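Local atomic coordinates of putative adhesin (Komagataella phaffii, PDB entry 5FX8), a protein that is a putative cell-surface adhesin, represented here by its N-terminal part, and may mediate cell-cell interaction through polar contacts with other proteins. Residues 109-114 / 306-311; 7-12 / 23-28; 193-198 / 227-232; 165-170 / 263-268. All coordinates share one frame; numbering follows the deposited sequence.

Contact 1: 109-114 / 306-311; sequences FFTLKL and ASRTDT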
loop_
_atom_site.group_PDB
_atom_site.type_symbol
_atom_site.label_atom_id
_atom_site.label_comp_id
_atom_site.label_asym_id
_atom_site.label_seq_id
_atom_site.Cartn_x
_atom_site.Cartn_y
_atom_site.Cartn_z
ATOM N N PHE C 109 27.217 66.872 -9.700
ATOM C CA PHE C 109 26.103 66.015 -9.341
ATOM C C PHE C 109 26.072 65.780 -7.842
ATOM O O PHE C 109 27.092 65.845 -7.154
ATOM C CB PHE C 109 26.147 64.685 -10.094
ATOM C CG PHE C 109 27.174 63.725 -9.602
ATOM C CD1 PHE C 109 26.904 62.885 -8.543
ATOM C CD2 PHE C 109 28.386 63.609 -10.251
ATOM C CE1 PHE C 109 27.832 62.002 -8.103
ATOM C CE2 PHE C 109 29.316 62.712 -9.816
ATOM C CZ PHE C 109 29.037 61.907 -8.741
ATOM N N PHE C 110 24.879 65.537 -7.347
ATOM C CA PHE C 110 24.660 65.064 -6.000
ATOM C C PHE C 110 23.699 63.885 -6.049
ATOM O O PHE C 110 22.898 63.763 -6.978
ATOM C CB PHE C 110 24.076 66.141 -5.115
ATOM C CG PHE C 110 24.941 67.333 -4.955
ATOM C CD1 PHE C 110 25.928 67.364 -3.984
ATOM C CD2 PHE C 110 24.749 68.453 -5.744
ATOM C CE1 PHE C 110 26.714 68.497 -3.807
ATOM C CE2 PHE C 110 25.531 69.582 -5.577
ATOM C CZ PHE C 110 26.516 69.602 -4.613
ATOM N N THR C 111 23.789 63.009 -5.045
ATOM C CA THR C 111 22.880 61.881 -4.920
ATOM C C THR C 111 21.829 62.228 -3.874
ATOM O O THR C 111 22.150 62.492 -2.715
ATOM C CB THR C 111 23.606 60.578 -4.564
ATOM O OG1 THR C 111 24.211 60.684 -3.274
ATOM C CG2 THR C 111 24.665 60.250 -5.571
ATOM N N LEU C 112 20.575 62.212 -4.287
ATOM C CA LEU C 112 19.463 62.542 -3.416
ATOM C C LEU C 112 18.550 61.332 -3.281
ATOM O O LEU C 112 18.563 60.421 -4.108
ATOM C CB LEU C 112 18.676 63.740 -3.964
ATOM C CG LEU C 112 19.526 64.953 -4.311
ATOM C CD1 LEU C 112 18.688 66.076 -4.849
ATOM C CD2 LEU C 112 20.212 65.415 -3.083
ATOM N N LYS C 113 17.763 61.329 -2.219
ATOM C CA LYS C 113 16.700 60.364 -2.006
ATOM C C LYS C 113 15.351 61.056 -2.136
ATOM O O LYS C 113 15.230 62.268 -1.952
ATOM C CB LYS C 113 16.807 59.725 -0.625
ATOM C CG LYS C 113 17.999 58.830 -0.415
ATOM C CD LYS C 113 17.998 57.636 -1.357
ATOM C CE LYS C 113 18.702 56.433 -0.739
ATOM N NZ LYS C 113 17.981 55.931 0.484
ATOM N N LEU C 114 14.321 60.278 -2.440
ATOM C CA LEU C 114 12.975 60.820 -2.423
ATOM C C LEU C 114 12.504 60.976 -0.987
ATOM O O LEU C 114 12.796 60.141 -0.137
ATOM C CB LEU C 114 12.028 59.914 -3.200
ATOM C CG LEU C 114 12.144 59.984 -4.724
ATOM C CD1 LEU C 114 11.431 58.822 -5.337
ATOM C CD2 LEU C 114 11.557 61.278 -5.235
ATOM N N ALA C 306 25.118 58.553 2.924
ATOM C CA ALA C 306 24.924 59.983 2.778
ATOM C C ALA C 306 24.870 60.362 1.308
ATOM O O ALA C 306 25.289 59.607 0.438
ATOM C CB ALA C 306 26.038 60.755 3.485
ATOM N N SER C 307 24.339 61.549 1.044
ATOM C CA SER C 307 24.420 62.132 -0.287
ATOM C C SER C 307 25.874 62.361 -0.668
ATOM O O SER C 307 26.677 62.820 0.139
ATOM C CB SER C 307 23.664 63.454 -0.333
ATOM O OG SER C 307 22.285 63.284 -0.070
ATOM N N ARG C 308 26.209 62.061 -1.909
ATOM C CA ARG C 308 27.589 62.057 -2.341
ATOM C C ARG C 308 27.739 62.886 -3.603
ATOM O O ARG C 308 26.765 63.178 -4.297
ATOM C CB ARG C 308 28.082 60.623 -2.559
ATOM C CG ARG C 308 28.225 59.859 -1.258
ATOM C CD ARG C 308 27.836 58.411 -1.381
ATOM N NE ARG C 308 26.431 58.192 -1.728
ATOM C CZ ARG C 308 26.024 57.689 -2.886
ATOM N NH1 ARG C 308 26.909 57.339 -3.805
ATOM N NH2 ARG C 308 24.736 57.532 -3.122
ATOM N N THR C 309 28.980 63.270 -3.892
ATOM C CA THR C 309 29.279 64.056 -5.074
ATOM C C THR C 309 30.641 63.636 -5.613
ATOM O O THR C 309 31.199 62.628 -5.190
ATOM C CB THR C 309 29.205 65.549 -4.749
ATOM O OG1 THR C 309 29.374 66.270 -5.962
ATOM C CG2 THR C 309 30.291 65.945 -3.798
ATOM N N ASP C 310 31.168 64.392 -6.573
ATOM C CA ASP C 310 32.536 64.211 -7.062
ATOM C C ASP C 310 33.145 65.584 -7.302
ATOM O O ASP C 310 32.732 66.301 -8.215
ATOM C CB ASP C 310 32.589 63.369 -8.335
ATOM C CG ASP C 310 34.034 63.149 -8.846
ATOM O OD1 ASP C 310 35.010 63.572 -8.173
ATOM O OD2 ASP C 310 34.208 62.511 -9.914
ATOM N N THR C 311 34.158 65.936 -6.511
ATOM C CA THR C 311 34.687 67.285 -6.592
ATOM C C THR C 311 35.522 67.515 -7.834
ATOM O O THR C 311 35.690 68.666 -8.232
ATOM C CB THR C 311 35.501 67.614 -5.357
ATOM O OG1 THR C 311 36.668 66.787 -5.307
ATOM C CG2 THR C 311 34.664 67.386 -4.163
#
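The phenyl ring of F109 takes the backbone N of D310 over one face, while D310 CB lies 3.7 Å from F109 CE2 and the aspartate carboxylate, its OD1 hydrogen-bonded to A312 N, stands with its plane 75° from the ring. F110 has T309 OG1 over one face of its ring, and T309 CB rests 3.8 Å from F110 CD1; F56 meets the same ring edge-to-face. The R308 guanidinium carries T111 OG1 over one face and, at its edge and in plane, A306 O, which R308 NE grips at 2.8 Å. The loop between strands 294-304 and 312-319 runs antiparallel along strand 101-114, which lies in the first cohesin-like domain, without itself being regular strand. Side-chain hydroxyls do much of the pairing. T309 OG1 donates to F109 O (2.6 Å), nearly in line with the carbonyl bond, and S307 OG donates to T111 O (2.8 Å) while also bonding to V57 N. T111 OG1 sits between its own backbone N and carbonyl carbon (chi1 64°), which turns it to accept from R308 N at 2.8 Å. In return T111 N donates to R308 O. R308 NH2, near T111 OG1 but not bonded to it, forms a salt bridge with E12.

Contact 2: 7-12 / 23-28; sequences ITVVSE and DWFVVS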
loop_
_atom_site.group_PDB
_atom_site.type_symbol
_atom_site.label_atom_id
_atom_site.label_comp_id
_atom_site.label_asym_id
_atom_site.label_seq_id
_atom_site.Cartn_x
_atom_site.Cartn_y
_atom_site.Cartn_z
ATOM N N ILE C 7 19.959 69.771 -16.738
ATOM C CA ILE C 7 19.847 69.169 -15.414
ATOM C C ILE C 7 19.177 67.803 -15.588
ATOM O O ILE C 7 18.023 67.721 -16.025
ATOM C CB ILE C 7 19.055 70.053 -14.432
ATOM C CG1 ILE C 7 19.708 71.422 -14.270
ATOM C CG2 ILE C 7 18.993 69.422 -13.072
ATOM C CD1 ILE C 7 18.916 72.389 -13.404
ATOM N N THR C 8 19.903 66.731 -15.275
ATOM C CA THR C 8 19.412 65.383 -15.504
ATOM C C THR C 8 19.241 64.649 -14.186
ATOM O O THR C 8 19.890 64.966 -13.190
ATOM C CB THR C 8 20.351 64.598 -16.418
ATOM O OG1 THR C 8 21.621 64.420 -15.783
ATOM C CG2 THR C 8 20.540 65.351 -17.703
ATOM N N VAL C 9 18.333 63.682 -14.181
ATOM C CA VAL C 9 18.077 62.849 -13.020
ATOM C C VAL C 9 17.973 61.411 -13.485
ATOM O O VAL C 9 17.177 61.096 -14.373
ATOM C CB VAL C 9 16.799 63.253 -12.289
ATOM C CG1 VAL C 9 16.641 62.366 -11.104
ATOM C CG2 VAL C 9 16.872 64.685 -11.869
ATOM N N VAL C 10 18.782 60.543 -12.907
ATOM C CA VAL C 10 18.715 59.116 -13.169
ATOM C C VAL C 10 18.866 58.400 -11.841
ATOM O O VAL C 10 19.166 59.007 -10.810
ATOM C CB VAL C 10 19.791 58.628 -14.155
ATOM C CG1 VAL C 10 19.724 59.415 -15.426
ATOM C CG2 VAL C 10 21.150 58.743 -13.544
ATOM N N SER C 11 18.648 57.095 -11.880
ATOM C CA SER C 11 18.796 56.246 -10.711
ATOM C C SER C 11 20.243 55.802 -10.612
ATOM O O SER C 11 20.820 55.352 -11.602
ATOM C CB SER C 11 17.876 55.031 -10.815
ATOM O OG SER C 11 18.198 54.064 -9.840
ATOM N N GLU C 12 20.830 55.937 -9.424
ATOM C CA GLU C 12 22.181 55.423 -9.231
ATOM C C GLU C 12 22.217 53.911 -9.412
ATOM O O GLU C 12 23.218 53.361 -9.884
ATOM C CB GLU C 12 22.710 55.840 -7.856
ATOM C CG GLU C 12 24.112 55.368 -7.539
ATOM C CD GLU C 12 24.817 56.157 -6.413
ATOM O OE1 GLU C 12 24.262 56.340 -5.310
ATOM O OE2 GLU C 12 25.952 56.604 -6.652
ATOM N N ASP C 23 15.595 54.485 -4.288
ATOM C CA ASP C 23 16.868 54.654 -4.952
ATOM C C ASP C 23 17.534 55.980 -4.605
ATOM O O ASP C 23 16.885 56.954 -4.216
ATOM C CB ASP C 23 16.679 54.561 -6.452
ATOM C CG ASP C 23 16.449 53.159 -6.905
ATOM O OD1 ASP C 23 16.642 52.233 -6.081
ATOM O OD2 ASP C 23 16.107 52.981 -8.088
ATOM N N TRP C 24 18.859 55.989 -4.735
ATOM C CA TRP C 24 19.619 57.221 -4.857
ATOM C C TRP C 24 19.461 57.746 -6.276
ATOM O O TRP C 24 19.693 57.014 -7.244
ATOM C CB TRP C 24 21.102 56.998 -4.570
ATOM C CG TRP C 24 21.472 56.672 -3.176
ATOM C CD1 TRP C 24 21.792 55.446 -2.683
ATOM C CD2 TRP C 24 21.620 57.589 -2.088
ATOM N NE1 TRP C 24 22.097 55.531 -1.348
ATOM C CE2 TRP C 24 22.005 56.841 -0.961
ATOM C CE3 TRP C 24 21.438 58.966 -1.948
ATOM C CZ2 TRP C 24 22.214 57.424 0.277
ATOM C CZ3 TRP C 24 21.640 59.541 -0.720
ATOM C CH2 TRP C 24 22.023 58.778 0.373
ATOM N N PHE C 25 19.070 59.017 -6.391
ATOM C CA PHE C 25 18.911 59.711 -7.660
ATOM C C PHE C 25 20.092 60.640 -7.886
ATOM O O PHE C 25 20.294 61.589 -7.126
ATOM C CB PHE C 25 17.620 60.510 -7.673
ATOM C CG PHE C 25 16.399 59.667 -7.648
ATOM C CD1 PHE C 25 15.916 59.156 -6.458
ATOM C CD2 PHE C 25 15.722 59.380 -8.824
ATOM C CE1 PHE C 25 14.781 58.375 -6.448
ATOM C CE2 PHE C 25 14.583 58.600 -8.807
ATOM C CZ PHE C 25 14.111 58.100 -7.618
ATOM N N VAL C 26 20.860 60.364 -8.932
ATOM C CA VAL C 26 21.971 61.208 -9.350
ATOM C C VAL C 26 21.390 62.452 -10.013
ATOM O O VAL C 26 20.888 62.379 -11.135
ATOM C CB VAL C 26 22.880 60.444 -10.313
ATOM C CG1 VAL C 26 24.048 61.274 -10.745
ATOM C CG2 VAL C 26 23.339 59.198 -9.655
ATOM N N VAL C 27 21.438 63.588 -9.328
ATOM C CA VAL C 27 20.977 64.860 -9.884
ATOM C C VAL C 27 22.189 65.609 -10.425
ATOM O O VAL C 27 22.985 66.130 -9.648
ATOM C CB VAL C 27 20.245 65.703 -8.838
ATOM C CG1 VAL C 27 19.805 66.990 -9.447
ATOM C CG2 VAL C 27 19.065 64.974 -8.328
ATOM N N SER C 28 22.315 65.705 -11.749
ATOM C CA SER C 28 23.511 66.212 -12.419
ATOM C C SER C 28 23.289 67.596 -13.017
ATOM O O SER C 28 22.351 67.808 -13.784
ATOM C CB SER C 28 23.947 65.261 -13.524
ATOM O OG SER C 28 24.297 64.014 -12.980
HETATM O O HOH W 1 21.925 62.555 -13.840
#
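Water 1 ties T8 to the opposite strand: it donates to V26 O and is hydrogen-bonded to T8 OG1 (2.7 Å) and to S28 OG, so both hydroxyls of the T8-S28 pair share one bridging molecule. T8 OG1 also lies 3.3 Å from S28 CB. At the other end E12 N donates to W24 O over 2.7 Å, nearly straight at 171°, and carries the pairing just past strand 7-11. In between, T8 with S28 and V10 with V26 are hydrogen-bonded antiparallel pairs, though V10 N to V26 O is weak; V9 with V27 and S11 with F25 are non-hydrogen-bonded pairs. The two strands are antiparallel neighbours in the sheet of the first cohesin-like domain, and strand 101-114 flanks 25-31 on its other side. V9, V27 and F25 point to the face packed against strands 126-132 and 137-144. V9 CG1 is anti to the backbone N (chi1 -179°), a setting that brings it within 3.9 Å of F25 CD2. On the other face V10 CG2 lies alongside V26 CB at 4.0 Å. S11 OG donates to D23 OD2 (2.9 Å) from well above the carboxylate plane, and OD2 is further held by Y20 N and by a salt bridge from R13. E12 and W24 point the same way, carboxylate and indole planes 79° apart, with E12 OE1 3.3 Å from W24 CB; the same OE1 is salt-bridged to R308, whose guanidinium also makes a cation-pi contact with W24.

Contact 3: 193-198 / 227-232; sequences SEVKYA and IPITPA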
loop_
_atom_site.group_PDB
_atom_site.type_symbol
_atom_site.label_atom_id
_atom_site.label_comp_id
_atom_site.label_asym_id
_atom_site.label_seq_id
_atom_site.Cartn_x
_atom_site.Cartn_y
_atom_site.Cartn_z
ATOM N N SER C 193 22.251 36.772 15.496
ATOM C CA SER C 193 20.997 36.670 16.202
ATOM C C SER C 193 19.853 37.371 15.475
ATOM O O SER C 193 18.742 37.411 16.003
ATOM C CB SER C 193 21.196 37.236 17.605
ATOM O OG SER C 193 19.981 37.671 18.162
ATOM N N GLU C 194 20.070 37.901 14.279
ATOM C CA GLU C 194 19.060 38.738 13.644
ATOM C C GLU C 194 18.871 38.383 12.180
ATOM O O GLU C 194 18.632 39.251 11.349
ATOM C CB GLU C 194 19.412 40.213 13.793
ATOM C CG GLU C 194 19.217 40.770 15.194
ATOM C CD GLU C 194 17.765 40.722 15.651
ATOM O OE1 GLU C 194 16.902 41.340 14.993
ATOM O OE2 GLU C 194 17.484 40.061 16.671
ATOM N N VAL C 195 18.969 37.106 11.837
ATOM C CA VAL C 195 18.679 36.618 10.493
ATOM C C VAL C 195 17.277 36.028 10.513
ATOM O O VAL C 195 16.939 35.250 11.406
ATOM C CB VAL C 195 19.720 35.578 10.040
ATOM C CG1 VAL C 195 19.561 35.253 8.567
ATOM C CG2 VAL C 195 21.118 36.072 10.301
ATOM N N LYS C 196 16.450 36.421 9.561
ATOM C CA LYS C 196 15.045 36.059 9.600
ATOM C C LYS C 196 14.539 35.976 8.167
ATOM O O LYS C 196 15.214 36.387 7.224
ATOM C CB LYS C 196 14.234 37.058 10.439
ATOM C CG LYS C 196 14.240 38.458 9.887
ATOM C CD LYS C 196 13.493 39.450 10.743
ATOM C CE LYS C 196 13.539 40.813 10.094
ATOM N NZ LYS C 196 12.875 41.869 10.890
ATOM N N TYR C 197 13.356 35.403 7.999
ATOM C CA TYR C 197 12.783 35.330 6.669
ATOM C C TYR C 197 11.274 35.417 6.787
ATOM O O TYR C 197 10.705 35.259 7.861
ATOM C CB TYR C 197 13.216 34.060 5.924
ATOM C CG TYR C 197 12.469 32.803 6.320
ATOM C CD1 TYR C 197 12.878 32.037 7.405
ATOM C CD2 TYR C 197 11.363 32.379 5.598
ATOM C CE1 TYR C 197 12.196 30.898 7.772
ATOM C CE2 TYR C 197 10.680 31.252 5.947
ATOM C CZ TYR C 197 11.093 30.500 7.039
ATOM O OH TYR C 197 10.395 29.354 7.383
ATOM N N ALA C 198 10.634 35.693 5.662
ATOM C CA ALA C 198 9.194 35.743 5.598
ATOM C C ALA C 198 8.780 35.338 4.201
ATOM O O ALA C 198 9.557 35.434 3.259
ATOM C CB ALA C 198 8.673 37.136 5.924
ATOM N N ILE C 227 10.214 35.136 10.585
ATOM C CA ILE C 227 10.589 33.884 11.224
ATOM C C ILE C 227 12.102 33.897 11.415
ATOM O O ILE C 227 12.849 33.912 10.438
ATOM C CB ILE C 227 10.148 32.673 10.385
ATOM C CG1 ILE C 227 8.632 32.663 10.241
ATOM C CG2 ILE C 227 10.631 31.364 10.990
ATOM C CD1 ILE C 227 8.168 31.716 9.215
ATOM N N PRO C 228 12.602 33.887 12.639
ATOM C CA PRO C 228 14.049 33.897 12.836
ATOM C C PRO C 228 14.686 32.602 12.351
ATOM O O PRO C 228 14.047 31.558 12.229
ATOM C CB PRO C 228 14.193 34.061 14.351
ATOM C CG PRO C 228 12.930 33.540 14.917
ATOM C CD PRO C 228 11.860 33.748 13.904
ATOM N N ILE C 229 15.972 32.690 12.062
ATOM C CA ILE C 229 16.754 31.588 11.544
ATOM C C ILE C 229 17.876 31.361 12.546
ATOM O O ILE C 229 18.694 32.256 12.777
ATOM C CB ILE C 229 17.308 31.896 10.148
ATOM C CG1 ILE C 229 16.204 31.969 9.103
ATOM C CG2 ILE C 229 18.334 30.897 9.729
ATOM C CD1 ILE C 229 16.738 32.335 7.759
ATOM N N THR C 230 17.895 30.195 13.177
ATOM C CA THR C 230 18.919 29.900 14.158
ATOM C C THR C 230 19.549 28.587 13.754
ATOM O O THR C 230 19.112 28.002 12.766
ATOM C CB THR C 230 18.335 29.814 15.555
ATOM O OG1 THR C 230 17.800 28.502 15.761
ATOM C CG2 THR C 230 17.250 30.835 15.698
ATOM N N PRO C 231 20.598 28.119 14.431
ATOM C CA PRO C 231 21.088 26.764 14.142
ATOM C C PRO C 231 20.028 25.701 14.308
ATOM O O PRO C 231 20.023 24.720 13.560
ATOM C CB PRO C 231 22.220 26.584 15.155
ATOM C CG PRO C 231 22.726 27.949 15.368
ATOM C CD PRO C 231 21.560 28.880 15.246
ATOM N N ALA C 232 19.110 25.880 15.247
ATOM C CA ALA C 232 18.140 24.850 15.552
ATOM C C ALA C 232 17.001 24.791 14.555
ATOM O O ALA C 232 16.133 23.928 14.694
ATOM C CB ALA C 232 17.569 25.053 16.954
HETATM O O HOH W 2 19.512 34.677 13.389
#
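With CG lodged between its backbone N and carbonyl carbon (chi1 79°), Y197 swings its ring across to the neighbouring segment, where I227 and I229 meet it. This is the edge of the five-stranded antiparallel sheet of the second cohesin-like domain: the short outermost strand 227-228 pairs with strand 189-200. I227 covers one face of the Y197 ring in a CH-pi contact, its CB 4.2 Å from the ring centroid, and its CD1 reaches out to Y197 OH at 3.7 Å. I229 comes instead at the ring edge: with CG1 set beside its backbone N (chi1 -68°), that atom lies 3.7 Å from Y197 CD1, and the two side chains cross at about a right angle. I229 CD1 also approaches V195 CG1 (4.1 Å), and F240 of strand 237-242, in the other sheet, packs on both V195 and I229. Y197 and I227 form a hydrogen-bonded pair joined in both directions, N to O each way. K196 faces P228 in the adjoining non-hydrogen-bonded pair and sends its long chain away to a cation-pi contact with W226. Beyond I229 the chain turns off through an ST turn at T230 toward the co-crystallised lipoxygenase chain, whose R379 hydrogen-bonds A232 O. I229 N donates to V195 O at 2.8 Å, and water 2 accepts from V195 N at 2.9 Å.

Contact 4: 165-170 / 263-268; sequences WFVDIP and VSFLSN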
loop_
_atom_site.group_PDB
_atom_site.type_symbol
_atom_site.label_atom_id
_atom_site.label_comp_id
_atom_site.label_asym_id
_atom_site.label_seq_id
_atom_site.Cartn_x
_atom_site.Cartn_y
_atom_site.Cartn_z
ATOM N N TRP C 165 19.604 44.280 5.157
ATOM C CA TRP C 165 19.554 43.807 3.787
ATOM C C TRP C 165 18.321 42.949 3.600
ATOM O O TRP C 165 17.945 42.198 4.498
ATOM C CB TRP C 165 20.782 42.980 3.446
ATOM C CG TRP C 165 22.057 43.674 3.529
ATOM C CD1 TRP C 165 22.965 43.592 4.535
ATOM C CD2 TRP C 165 22.618 44.530 2.550
ATOM N NE1 TRP C 165 24.063 44.350 4.246
ATOM C CE2 TRP C 165 23.872 44.946 3.030
ATOM C CE3 TRP C 165 22.180 44.999 1.312
ATOM C CZ2 TRP C 165 24.691 45.815 2.319
ATOM C CZ3 TRP C 165 23.000 45.852 0.599
ATOM C CH2 TRP C 165 24.243 46.247 1.104
ATOM N N PHE C 166 17.686 43.080 2.436
ATOM C CA PHE C 166 16.591 42.212 2.015
ATOM C C PHE C 166 16.997 41.514 0.731
ATOM O O PHE C 166 17.438 42.165 -0.215
ATOM C CB PHE C 166 15.290 42.983 1.779
ATOM C CG PHE C 166 14.622 43.476 3.036
ATOM C CD1 PHE C 166 14.969 42.968 4.269
ATOM C CD2 PHE C 166 13.646 44.447 2.980
ATOM C CE1 PHE C 166 14.367 43.411 5.434
ATOM C CE2 PHE C 166 13.041 44.900 4.144
ATOM C CZ PHE C 166 13.409 44.370 5.377
ATOM N N VAL C 167 16.858 40.198 0.700
ATOM C CA VAL C 167 17.013 39.418 -0.518
ATOM C C VAL C 167 15.654 38.800 -0.813
ATOM O O VAL C 167 15.157 37.975 -0.036
ATOM C CB VAL C 167 18.096 38.342 -0.380
ATOM C CG1 VAL C 167 18.262 37.614 -1.680
ATOM C CG2 VAL C 167 19.418 38.963 0.051
ATOM N N ASP C 168 15.035 39.216 -1.908
ATOM C CA ASP C 168 13.729 38.715 -2.304
ATOM C C ASP C 168 13.884 37.656 -3.381
ATOM O O ASP C 168 14.578 37.876 -4.374
ATOM C CB ASP C 168 12.846 39.846 -2.817
ATOM C CG ASP C 168 12.270 40.676 -1.703
ATOM O OD1 ASP C 168 12.578 40.381 -0.537
ATOM O OD2 ASP C 168 11.504 41.621 -1.984
ATOM N N ILE C 169 13.233 36.515 -3.185
ATOM C CA ILE C 169 13.193 35.440 -4.168
ATOM C C ILE C 169 11.760 35.326 -4.676
ATOM O O ILE C 169 10.858 34.973 -3.905
ATOM C CB ILE C 169 13.657 34.105 -3.583
ATOM C CG1 ILE C 169 14.959 34.266 -2.793
ATOM C CG2 ILE C 169 13.735 33.095 -4.707
ATOM C CD1 ILE C 169 16.152 34.478 -3.624
ATOM N N PRO C 170 11.500 35.603 -5.947
ATOM C CA PRO C 170 10.131 35.495 -6.462
ATOM C C PRO C 170 9.803 34.067 -6.884
ATOM O O PRO C 170 10.540 33.440 -7.648
ATOM C CB PRO C 170 10.135 36.445 -7.662
ATOM C CG PRO C 170 11.512 36.434 -8.121
ATOM C CD PRO C 170 12.399 36.221 -6.922
ATOM N N VAL C 263 14.501 37.273 2.699
ATOM C CA VAL C 263 15.457 37.026 3.760
ATOM C C VAL C 263 16.020 38.355 4.236
ATOM O O VAL C 263 16.428 39.190 3.429
ATOM C CB VAL C 263 16.574 36.087 3.289
ATOM C CG1 VAL C 263 17.509 35.802 4.436
ATOM C CG2 VAL C 263 15.982 34.816 2.794
ATOM N N SER C 264 16.051 38.551 5.542
ATOM C CA SER C 264 16.538 39.783 6.136
ATOM C C SER C 264 17.746 39.471 7.000
ATOM O O SER C 264 17.669 38.608 7.870
ATOM C CB SER C 264 15.437 40.436 6.962
ATOM O OG SER C 264 15.916 41.526 7.706
ATOM N N PHE C 265 18.861 40.166 6.779
ATOM C CA PHE C 265 19.989 40.053 7.697
ATOM C C PHE C 265 20.557 41.421 8.045
ATOM O O PHE C 265 20.854 42.230 7.167
ATOM C CB PHE C 265 21.092 39.130 7.160
ATOM C CG PHE C 265 21.389 39.299 5.721
ATOM C CD1 PHE C 265 20.571 38.739 4.767
ATOM C CD2 PHE C 265 22.519 39.981 5.319
ATOM C CE1 PHE C 265 20.850 38.884 3.438
ATOM C CE2 PHE C 265 22.822 40.127 3.985
ATOM C CZ PHE C 265 21.987 39.579 3.042
ATOM N N LEU C 266 20.715 41.657 9.336
ATOM C CA LEU C 266 21.185 42.927 9.844
ATOM C C LEU C 266 22.700 42.963 9.833
ATOM O O LEU C 266 23.373 41.964 10.092
ATOM C CB LEU C 266 20.675 43.147 11.266
ATOM C CG LEU C 266 20.848 44.484 11.980
ATOM C CD1 LEU C 266 20.112 45.530 11.216
ATOM C CD2 LEU C 266 20.292 44.408 13.381
ATOM N N SER C 267 23.234 44.137 9.544
ATOM C CA SER C 267 24.663 44.389 9.613
ATOM C C SER C 267 24.889 45.653 10.432
ATOM O O SER C 267 24.490 46.744 10.020
ATOM C CB SER C 267 25.254 44.515 8.216
ATOM O OG SER C 267 26.655 44.640 8.273
ATOM N N ASN C 268 25.508 45.505 11.597
ATOM C CA ASN C 268 25.920 46.649 12.397
ATOM C C ASN C 268 27.198 47.268 11.837
ATOM O O ASN C 268 28.118 46.562 11.425
ATOM C CB ASN C 268 26.115 46.223 13.845
ATOM C CG ASN C 268 24.809 45.864 14.513
ATOM O OD1 ASN C 268 23.863 46.645 14.481
ATOM N ND2 ASN C 268 24.735 44.675 15.100
#
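W165 lays its CB over one face of the F265 ring, 3.8 Å from the centroid and offset toward the rim, in a CH-pi contact. The indole continues past that ring: its five-membered ring is tilted 28° from the phenyl plane and slid aside, with centroids 5.1 Å apart, so the two barely overlap and W165 CD1 comes to 3.5 Å from F265 CE2. F265 reaches this position with CG between its own backbone N and carbonyl carbon (chi1 42°), leaning over the neighbouring strand. V167 CG2 then meets the same phenyl at its edge, 3.7 Å from F265 CE1. On the other face of the sheet, F166 turns its ring edge to S264, whose OG lies in the ring plane 3.3 Å from F166 CE1 and is hydrogen-bonded to E164. Strands 162-170 and 260-268 are antiparallel neighbours in the five-stranded sheet of the second cohesin-like domain, and W165 also packs on V276 and N278 of the opposing sheet. Four backbone bonds satisfy N and O of W165, V167, V263 and F265, while F166 and S264 bond outward to L155 and K196; W165, V167 and F265 therefore meet through purely apolar and CH-pi side-chain contact.

From the N terminus, contact 2 closes first, around a short loop that includes strand 18-19, within the first cohesin-like domain. Strand 101-114 then joins the same sheet beside 25-31, but its partner in contact 1, segment 306-311, follows strand 294-304, the edge strand of the other five-stranded sheet, so the loop closed by contact 1 takes in both five-stranded sheets. Within this long excursion contact 4 closes a loop of its own, and contact 3 lies inside it; strands 189-200 and 260-268 are neighbours, probably hydrogen-bonded through K196 O and S264 N. Contacts 1 and 2 likewise adjoin, L112 O and F25 N probably hydrogen-bonded. The centres of contacts 2 and 3 are about 36 Å apart.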